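Local coordinates for protein putative beta-glucosidase (Bifidobacterium adolescentis, PDB 5WAB) that hydrolyses beta-glucosidic linkages as a glycoside hydrolase family 3 enzyme, and may also release terminal arabinopyranose from ginsenoside Rb2, at residues Thr256-Gln259 / Ile260-Ala264; Pro271-Leu274 / Asp275-Gln279; Lys429-Glu432 / Leu433-Val437; Leu448-Gly451 / Ser452-Val456. One frame throughout, in Å; residues are numbered along the deposited sequence.

Contact 1: Thr256-Gln259 / Ile260-Ala264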
loop_
_atom_site.group_PDB
_atom_site.type_symbol
_atom_site.label_atom_id
_atom_site.label_comp_id
_atom_site.label_asym_id
_atom_site.label_seq_id
_atom_site.Cartn_x
_atom_site.Cartn_y
_atom_site.Cartn_z
ATOM N N THR A 256 -22.917 -24.792 4.221
ATOM C CA THR A 256 -23.625 -24.656 5.486
ATOM C C THR A 256 -24.697 -23.579 5.394
ATOM O O THR A 256 -25.045 -22.957 6.404
ATOM C CB THR A 256 -22.666 -24.334 6.637
ATOM O OG1 THR A 256 -21.831 -23.225 6.278
ATOM C CG2 THR A 256 -21.797 -25.544 6.995
ATOM N N ASP A 257 -25.236 -23.345 4.193
ATOM C CA ASP A 257 -26.317 -22.375 4.057
ATOM C C ASP A 257 -27.557 -22.808 4.818
ATOM O O ASP A 257 -28.390 -21.961 5.153
ATOM C CB ASP A 257 -26.677 -22.151 2.591
ATOM C CG ASP A 257 -25.539 -21.582 1.795
ATOM O OD1 ASP A 257 -24.610 -21.011 2.406
ATOM O OD2 ASP A 257 -25.577 -21.705 0.554
ATOM N N ASP A 258 -27.697 -24.109 5.093
ATOM C CA ASP A 258 -28.847 -24.580 5.853
ATOM C C ASP A 258 -28.894 -23.929 7.229
ATOM O O ASP A 258 -29.979 -23.757 7.800
ATOM C CB ASP A 258 -28.812 -26.111 5.959
ATOM C CG ASP A 258 -27.570 -26.633 6.688
ATOM O OD1 ASP A 258 -26.461 -26.118 6.428
ATOM O OD2 ASP A 258 -27.692 -27.578 7.501
ATOM N N GLN A 259 -27.732 -23.538 7.764
ATOM C CA GLN A 259 -27.693 -22.835 9.042
ATOM C C GLN A 259 -28.319 -21.448 8.948
ATOM O O GLN A 259 -28.941 -20.986 9.913
ATOM C CB GLN A 259 -26.250 -22.741 9.545
ATOM C CG GLN A 259 -25.584 -24.092 9.732
ATOM C CD GLN A 259 -24.124 -23.988 10.142
ATOM O OE1 GLN A 259 -23.638 -22.914 10.505
ATOM N NE2 GLN A 259 -23.417 -25.113 10.092
ATOM N N ILE A 260 -28.171 -20.770 7.807
ATOM C CA ILE A 260 -28.844 -19.487 7.632
ATOM C C ILE A 260 -30.351 -19.687 7.562
ATOM O O ILE A 260 -31.121 -18.908 8.137
ATOM C CB ILE A 260 -28.312 -18.757 6.384
ATOM C CG1 ILE A 260 -26.787 -18.628 6.440
ATOM C CG2 ILE A 260 -28.997 -17.393 6.226
ATOM C CD1 ILE A 260 -26.267 -17.827 7.635
ATOM N N VAL A 261 -30.794 -20.739 6.868
ATOM C CA VAL A 261 -32.224 -21.005 6.722
ATOM C C VAL A 261 -32.853 -21.318 8.074
ATOM O O VAL A 261 -33.911 -20.782 8.428
ATOM C CB VAL A 261 -32.454 -22.150 5.722
ATOM C CG1 VAL A 261 -33.932 -22.493 5.639
ATOM C CG2 VAL A 261 -31.917 -21.773 4.364
ATOM N N TYR A 262 -32.215 -22.208 8.842
ATOM C CA TYR A 262 -32.725 -22.569 10.161
ATOM C C TYR A 262 -32.770 -21.356 11.082
ATOM O O TYR A 262 -33.766 -21.127 11.777
ATOM C CB TYR A 262 -31.857 -23.674 10.762
ATOM C CG TYR A 262 -31.967 -24.982 10.016
ATOM C CD1 TYR A 262 -33.147 -25.343 9.377
ATOM C CD2 TYR A 262 -30.883 -25.844 9.925
ATOM C CE1 TYR A 262 -33.246 -26.534 8.686
ATOM C CE2 TYR A 262 -30.974 -27.038 9.234
ATOM C CZ TYR A 262 -32.157 -27.377 8.615
ATOM O OH TYR A 262 -32.247 -28.563 7.926
ATOM N N ALA A 263 -31.683 -20.574 11.109
ATOM C CA ALA A 263 -31.616 -19.401 11.974
ATOM C C ALA A 263 -32.616 -18.331 11.556
ATOM O O ALA A 263 -33.145 -17.607 12.409
ATOM C CB ALA A 263 -30.197 -18.833 11.983
ATOM N N ALA A 264 -32.881 -18.209 10.254
ATOM C CA ALA A 264 -33.886 -17.263 9.786
ATOM C C ALA A 264 -35.296 -17.680 10.172
ATOM O O ALA A 264 -36.198 -16.833 10.177
ATOM C CB ALA A 264 -33.798 -17.107 8.268
#
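D258 and Y262 meet one turn apart on the short helix 257-265, within the family 3 N-terminal domain of TIM-barrel type. The backbone carbonyl of D258 serves twice. Its O accepts a nearly straight hydrogen bond from Y262 N at 2.9 Å, and it also sits over one face of the phenol ring, with D258 O 3.1 Å from Y262 CD2. With CG between the backbone N and the carbonyl carbon (chi1 61°), the D258 carboxylate turns toward the start of the helix; the Y262 ring leans back to it, CE2 lying 3.8 Å from D258 OD2. The two flat groups are steeply inclined, their planes 69° apart. An acidic residue suits this first turn, where its charge would probably be favoured by the helix dipole. V261 N bonds to D257 O at 3.2 Å. A263 N reaches Q259 O at 3.0 Å, and the small A263 CB rests 3.2 Å from that oxygen.

D257 carries a salt bridge to R239 and a hydrogen bond to S22. The apolar side of the helix settles on its neighbours: I260 and V261 against A18 of helix 14-19, A263 against V240 of helix 239-245, and I260 against L274 of helix 271-292.

Contact 2: Pro271-Leu274 / Asp275-Gln279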
loop_
_atom_site.group_PDB
_atom_site.type_symbol
_atom_site.label_atom_id
_atom_site.label_comp_id
_atom_site.label_asym_id
_atom_site.label_seq_id
_atom_site.Cartn_x
_atom_site.Cartn_y
_atom_site.Cartn_z
ATOM N N PRO A 271 -35.480 -11.277 9.690
ATOM C CA PRO A 271 -35.731 -11.304 8.239
ATOM C C PRO A 271 -35.196 -10.091 7.512
ATOM O O PRO A 271 -34.784 -10.203 6.351
ATOM C CB PRO A 271 -37.262 -11.379 8.158
ATOM C CG PRO A 271 -37.659 -12.057 9.427
ATOM C CD PRO A 271 -36.694 -11.563 10.472
ATOM N N GLU A 272 -35.185 -8.930 8.165
ATOM C CA GLU A 272 -34.614 -7.739 7.549
ATOM C C GLU A 272 -33.109 -7.891 7.342
ATOM O O GLU A 272 -32.564 -7.414 6.340
ATOM C CB GLU A 272 -34.914 -6.509 8.406
ATOM C CG GLU A 272 -36.390 -6.152 8.516
ATOM C CD GLU A 272 -37.149 -7.030 9.504
ATOM O OE1 GLU A 272 -36.506 -7.851 10.198
ATOM O OE2 GLU A 272 -38.393 -6.891 9.586
ATOM N N GLN A 273 -32.421 -8.548 8.281
ATOM C CA GLN A 273 -30.971 -8.680 8.167
ATOM C C GLN A 273 -30.577 -9.597 7.018
ATOM O O GLN A 273 -29.657 -9.280 6.257
ATOM C CB GLN A 273 -30.372 -9.189 9.479
ATOM C CG GLN A 273 -28.857 -9.347 9.445
ATOM C CD GLN A 273 -28.126 -8.026 9.238
ATOM O OE1 GLN A 273 -28.693 -6.945 9.405
ATOM N NE2 GLN A 273 -26.858 -8.112 8.872
ATOM N N LEU A 274 -31.261 -10.733 6.869
ATOM C CA LEU A 274 -30.973 -11.611 5.740
ATOM C C LEU A 274 -31.317 -10.938 4.418
ATOM O O LEU A 274 -30.580 -11.074 3.434
ATOM C CB LEU A 274 -31.738 -12.924 5.881
ATOM C CG LEU A 274 -31.542 -13.920 4.735
ATOM C CD1 LEU A 274 -30.070 -14.210 4.499
ATOM C CD2 LEU A 274 -32.300 -15.198 5.015
ATOM N N ASP A 275 -32.442 -10.218 4.371
ATOM C CA ASP A 275 -32.800 -9.491 3.158
ATOM C C ASP A 275 -31.738 -8.458 2.805
ATOM O O ASP A 275 -31.342 -8.346 1.641
ATOM C CB ASP A 275 -34.176 -8.844 3.321
ATOM C CG ASP A 275 -35.312 -9.830 3.087
ATOM O OD1 ASP A 275 -35.022 -10.992 2.740
ATOM O OD2 ASP A 275 -36.491 -9.456 3.271
ATOM N N ARG A 276 -31.243 -7.713 3.798
ATOM C CA ARG A 276 -30.196 -6.727 3.537
ATOM C C ARG A 276 -28.932 -7.399 3.016
ATOM O O ARG A 276 -28.354 -6.969 2.011
ATOM C CB ARG A 276 -29.898 -5.927 4.808
ATOM C CG ARG A 276 -30.849 -4.768 5.048
ATOM C CD ARG A 276 -30.516 -3.993 6.314
ATOM N NE ARG A 276 -30.692 -4.838 7.495
ATOM C CZ ARG A 276 -30.819 -4.391 8.742
ATOM N NH1 ARG A 276 -30.801 -3.087 8.993
ATOM N NH2 ARG A 276 -30.967 -5.249 9.743
ATOM N N MET A 277 -28.501 -8.476 3.678
ATOM C CA MET A 277 -27.279 -9.164 3.276
ATOM C C MET A 277 -27.406 -9.790 1.894
ATOM O O MET A 277 -26.491 -9.673 1.072
ATOM C CB MET A 277 -26.925 -10.226 4.316
ATOM C CG MET A 277 -26.460 -9.661 5.646
ATOM S SD MET A 277 -24.883 -8.779 5.490
ATOM C CE MET A 277 -25.394 -7.066 5.408
ATOM N N ALA A 278 -28.539 -10.448 1.616
ATOM C CA ALA A 278 -28.722 -11.128 0.335
ATOM C C ALA A 278 -28.983 -10.141 -0.795
ATOM O O ALA A 278 -28.526 -10.350 -1.924
ATOM C CB ALA A 278 -29.867 -12.136 0.435
ATOM N N GLN A 279 -29.737 -9.073 -0.522
ATOM C CA GLN A 279 -29.986 -8.072 -1.554
ATOM C C GLN A 279 -28.691 -7.419 -2.004
ATOM O O GLN A 279 -28.512 -7.130 -3.193
ATOM C CB GLN A 279 -30.966 -7.014 -1.043
ATOM C CG GLN A 279 -31.263 -5.896 -2.037
ATOM C CD GLN A 279 -31.881 -6.403 -3.327
ATOM O OE1 GLN A 279 -32.760 -7.267 -3.320
ATOM N NE2 GLN A 279 -31.420 -5.866 -4.446
#
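Q273 and R276 cross at about a right angle, the amide of one turned 67° from the guanidinium of the other. Q273 runs with CG opposite its own backbone N (chi1 -180°) and then bends at chi2, a shape that brings OE1 back to 2.9 Å from R276 NH2. E272 CB lies over one face of the guanidinium, while Q273 CA stands at its edge, in plane. R276 also bends, at chi3, and NE makes a weak hydrogen bond to E272 O, whose main donor is R276 N at 2.9 Å. The other end of the glutamine meets methionine: Q273 NE2 is 3.6 Å from M277 CG and 3.9 Å from M277 CE, and it donates to L243 O of helix 239-245. With an alanine here, L243 O would probably lose that donor and the side chain of M277 would be left freer to turn. Glutamine suits the place because NE2 can satisfy the L243 carbonyl while its amide end packs on the methionine. On another side of the helix, D275 pairs with K17.

This is the pattern of an amphipathic helix: E272 and R276 stand exposed, whereas Q273, L274 and M277 are buried against helix 239-245, L274 also against helix 257-265, and A278 beside V9.

Contact 3: Lys429-Glu432 / Leu433-Val437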
loop_
_atom_site.group_PDB
_atom_site.type_symbol
_atom_site.label_atom_id
_atom_site.label_comp_id
_atom_site.label_asym_id
_atom_site.label_seq_id
_atom_site.Cartn_x
_atom_site.Cartn_y
_atom_site.Cartn_z
ATOM N N LYS A 429 26.090 -13.902 1.676
ATOM C CA LYS A 429 27.018 -14.192 0.590
ATOM C C LYS A 429 26.940 -13.141 -0.514
ATOM O O LYS A 429 27.928 -12.924 -1.227
ATOM C CB LYS A 429 26.762 -15.601 0.048
ATOM C CG LYS A 429 25.383 -15.825 -0.544
ATOM C CD LYS A 429 25.233 -17.267 -1.013
ATOM C CE LYS A 429 23.875 -17.508 -1.647
ATOM N NZ LYS A 429 23.731 -18.902 -2.146
ATOM N N GLN A 430 25.785 -12.479 -0.665
ATOM C CA GLN A 430 25.684 -11.351 -1.590
ATOM C C GLN A 430 26.457 -10.142 -1.081
ATOM O O GLN A 430 27.004 -9.369 -1.874
ATOM C CB GLN A 430 24.227 -10.980 -1.820
ATOM C CG GLN A 430 23.392 -12.081 -2.422
ATOM C CD GLN A 430 21.987 -11.615 -2.721
ATOM O OE1 GLN A 430 21.737 -10.416 -2.849
ATOM N NE2 GLN A 430 21.058 -12.558 -2.827
ATOM N N VAL A 431 26.467 -9.929 0.234
ATOM C CA VAL A 431 27.288 -8.862 0.794
ATOM C C VAL A 431 28.770 -9.177 0.620
ATOM O O VAL A 431 29.570 -8.292 0.292
ATOM C CB VAL A 431 26.925 -8.623 2.266
ATOM C CG1 VAL A 431 27.795 -7.533 2.845
ATOM C CG2 VAL A 431 25.460 -8.242 2.381
ATOM N N GLU A 432 29.162 -10.437 0.834
ATOM C CA GLU A 432 30.559 -10.813 0.642
ATOM C C GLU A 432 31.003 -10.577 -0.793
ATOM O O GLU A 432 32.116 -10.097 -1.033
ATOM C CB GLU A 432 30.784 -12.273 1.030
ATOM C CG GLU A 432 30.821 -12.529 2.526
ATOM C CD GLU A 432 30.688 -14.001 2.862
ATOM O OE1 GLU A 432 29.643 -14.396 3.427
ATOM O OE2 GLU A 432 31.628 -14.765 2.545
ATOM N N LEU A 433 30.147 -10.908 -1.763
ATOM C CA LEU A 433 30.496 -10.679 -3.162
ATOM C C LEU A 433 30.658 -9.194 -3.450
ATOM O O LEU A 433 31.573 -8.791 -4.177
ATOM C CB LEU A 433 29.439 -11.288 -4.078
ATOM C CG LEU A 433 29.624 -10.943 -5.554
ATOM C CD1 LEU A 433 30.838 -11.652 -6.114
ATOM C CD2 LEU A 433 28.381 -11.305 -6.342
ATOM N N LEU A 434 29.774 -8.366 -2.892
ATOM C CA LEU A 434 29.898 -6.925 -3.076
ATOM C C LEU A 434 31.218 -6.409 -2.513
ATOM O O LEU A 434 31.901 -5.605 -3.160
ATOM C CB LEU A 434 28.715 -6.212 -2.422
ATOM C CG LEU A 434 28.776 -4.683 -2.354
ATOM C CD1 LEU A 434 28.956 -4.065 -3.737
ATOM C CD2 LEU A 434 27.526 -4.133 -1.672
ATOM N N LYS A 435 31.605 -6.873 -1.319
ATOM C CA LYS A 435 32.879 -6.455 -0.739
ATOM C C LYS A 435 34.047 -6.868 -1.623
ATOM O O LYS A 435 34.990 -6.091 -1.824
ATOM C CB LYS A 435 33.055 -7.049 0.662
ATOM C CG LYS A 435 32.105 -6.508 1.725
ATOM C CD LYS A 435 32.049 -7.428 2.947
ATOM C CE LYS A 435 31.657 -6.667 4.214
ATOM N NZ LYS A 435 30.379 -5.910 4.065
ATOM N N ALA A 436 33.997 -8.083 -2.172
ATOM C CA ALA A 436 35.082 -8.564 -3.021
ATOM C C ALA A 436 35.144 -7.789 -4.328
ATOM O O ALA A 436 36.233 -7.450 -4.803
ATOM C CB ALA A 436 34.915 -10.057 -3.290
ATOM N N VAL A 437 33.990 -7.505 -4.930
ATOM C CA VAL A 437 33.991 -6.729 -6.164
ATOM C C VAL A 437 34.500 -5.315 -5.901
ATOM O O VAL A 437 35.268 -4.761 -6.697
ATOM C CB VAL A 437 32.586 -6.735 -6.797
ATOM C CG1 VAL A 437 32.492 -5.714 -7.926
ATOM C CG2 VAL A 437 32.240 -8.130 -7.304
#
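The flat groups that meet between K429-E432 and L433-V437 are the peptide groups of the helix itself. L433 N donates to K429 O at 3.0 Å, and K435 N to V431 O, also at 3.0 Å. A436 N likewise bonds to E432 O.

V431 and K435 carry the side-chain contact, lying side by side and pointing the same way. V431 CG1, opposite its backbone N (chi1 179°), leans along the helix toward K435. The lysine first passes the backbone, K435 CG lying 3.4 Å from V431 O, and then bends at chi4 to place NZ 3.3 Å from V431 CG1. The methyl offers the ammonium group no hydrogen bond or charge; the contact is a close approach of NZ to an apolar group. A long, flexible lysine suits this exposed position, where its aliphatic part runs back along the helix toward V431. The carboxylate of E432 has a long, weak ion pair with R388, and the amide of Q430 is buried, its OE1 accepting from G409 N.

Helix 428-438 is the crossover of a beta-alpha-beta unit between strands 403-409 and 444-449. L434 packs on M406 of the first strand and on I444 and V446 of the second, while L433 and A436 press against helix 388-399.

Contact 4: Leu448-Gly451 / Ser452-Val456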
loop_
_atom_site.group_PDB
_atom_site.type_symbol
_atom_site.label_atom_id
_atom_site.label_comp_id
_atom_site.label_asym_id
_atom_site.label_seq_id
_atom_site.Cartn_x
_atom_site.Cartn_y
_atom_site.Cartn_z
ATOM N N LEU A 448 18.406 -3.153 -6.088
ATOM C CA LEU A 448 17.800 -4.014 -5.078
ATOM C C LEU A 448 16.474 -4.597 -5.556
ATOM O O LEU A 448 15.632 -3.886 -6.112
ATOM C CB LEU A 448 17.568 -3.236 -3.780
ATOM C CG LEU A 448 18.791 -2.786 -2.981
ATOM C CD1 LEU A 448 18.373 -1.856 -1.853
ATOM C CD2 LEU A 448 19.536 -3.988 -2.427
ATOM N N SER A 449 16.290 -5.896 -5.312
ATOM C CA SER A 449 15.035 -6.603 -5.551
ATOM C C SER A 449 14.541 -7.148 -4.219
ATOM O O SER A 449 15.199 -8.002 -3.612
ATOM C CB SER A 449 15.219 -7.749 -6.547
ATOM O OG SER A 449 15.595 -7.279 -7.824
ATOM N N ASN A 450 13.397 -6.652 -3.755
ATOM C CA ASN A 450 12.893 -7.072 -2.455
ATOM C C ASN A 450 11.440 -6.650 -2.311
ATOM O O ASN A 450 11.051 -5.581 -2.790
ATOM C CB ASN A 450 13.742 -6.482 -1.321
ATOM C CG ASN A 450 14.036 -5.014 -1.526
ATOM O OD1 ASN A 450 14.472 -4.606 -2.601
ATOM N ND2 ASN A 450 13.791 -4.209 -0.502
ATOM N N GLY A 451 10.639 -7.510 -1.675
ATOM C CA GLY A 451 9.245 -7.189 -1.432
ATOM C C GLY A 451 9.003 -6.246 -0.275
ATOM O O GLY A 451 7.965 -5.578 -0.245
ATOM N N SER A 452 9.930 -6.172 0.678
ATOM C CA SER A 452 9.807 -5.247 1.797
ATOM C C SER A 452 11.196 -4.743 2.164
ATOM O O SER A 452 12.201 -5.161 1.582
ATOM C CB SER A 452 9.108 -5.903 2.990
ATOM O OG SER A 452 8.778 -4.927 3.965
ATOM N N VAL A 453 11.241 -3.828 3.139
ATOM C CA VAL A 453 12.467 -3.099 3.455
ATOM C C VAL A 453 13.603 -4.065 3.737
ATOM O O VAL A 453 13.465 -4.994 4.539
ATOM C CB VAL A 453 12.240 -2.162 4.655
ATOM C CG1 VAL A 453 13.559 -1.709 5.221
ATOM C CG2 VAL A 453 11.441 -0.953 4.237
ATOM N N VAL A 454 14.737 -3.839 3.081
ATOM C CA VAL A 454 15.985 -4.489 3.447
ATOM C C VAL A 454 16.920 -3.423 4.004
ATOM O O VAL A 454 16.813 -2.237 3.672
ATOM C CB VAL A 454 16.637 -5.237 2.264
ATOM C CG1 VAL A 454 15.696 -6.307 1.726
ATOM C CG2 VAL A 454 17.059 -4.263 1.169
ATOM N N SER A 455 17.824 -3.848 4.881
ATOM C CA SER A 455 18.839 -2.945 5.398
ATOM C C SER A 455 19.837 -2.595 4.302
ATOM O O SER A 455 20.179 -3.427 3.455
ATOM C CB SER A 455 19.560 -3.593 6.573
ATOM O OG SER A 455 19.985 -4.899 6.218
ATOM N N VAL A 456 20.303 -1.348 4.315
ATOM C CA VAL A 456 21.207 -0.840 3.296
ATOM C C VAL A 456 22.524 -0.356 3.890
ATOM O O VAL A 456 23.598 -0.666 3.363
ATOM C CB VAL A 456 20.537 0.281 2.472
ATOM C CG1 VAL A 456 21.496 0.809 1.418
ATOM C CG2 VAL A 456 19.249 -0.221 1.826
#
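N450 and S452 are tied together where the chain leaves strand 444-449 of the mostly parallel sheet in the family 3 C-terminal domain and doubles back as a loop. The end-to-end directions of 448-451 and 452-456 differ by 151°, and the side chain of N450 fills the inside of this bend. Its CB starts 3.6 Å from V454 CG1. CG is held between the backbone N and the carbonyl carbon (chi1 46°), a torsion that turns the amide inward over the loop and leaves N450 CG 3.6 Å from S452 O. At the tip, ND2 donates to S452 O at 2.8 Å. The oxygen lies close to the plane of the asparagine amide, but the donor stands above the carbonyl plane, 45° out of it. ND2 also donates to E468 OE2, so one buried nitrogen joins the bend to the neighbouring strand 465-468. Asparagine suits the place because it is short enough to fit inside the turn and still supplies N-H groups. A leucine in its place would probably leave both S452 O and the carboxylate of E468 without this donor.

The methyls of V454 lie against the amide, CG2 lying 3.7 Å from N450 ND2, and this valine slides past L448 in the opposite direction. Outside the bend, S452 OG bonds to P116 O and to Q496, and G451 N to E415. Branched aliphatic residues suit the apolar packing between L448 and the 454-456 part, where L448 CD1 touches V454 CG2 and V456 CG2, each at 4.1 Å.

How the contacts relate
The four contacts fall into two pairs on opposite sides of the chain's centre. Contacts 1 and 2, their centres 13 Å apart, belong to successive helices of the barrel domain and touch directly, I260 CG2 lying 3.8 Å from L274 CD1. Contacts 3 and 4 follow each other in the C-terminal domain; their centres are 16 Å apart and their nearest atoms about 7 Å, with strand 444-449 leading from one to the other. Between the pairs the gap is wide: contacts 2 and 4 have centres 46 Å apart. Family 3 active sites generally form between these two domains; contact 4, bonded to P116 of the barrel side, lies closest to the chain's centre.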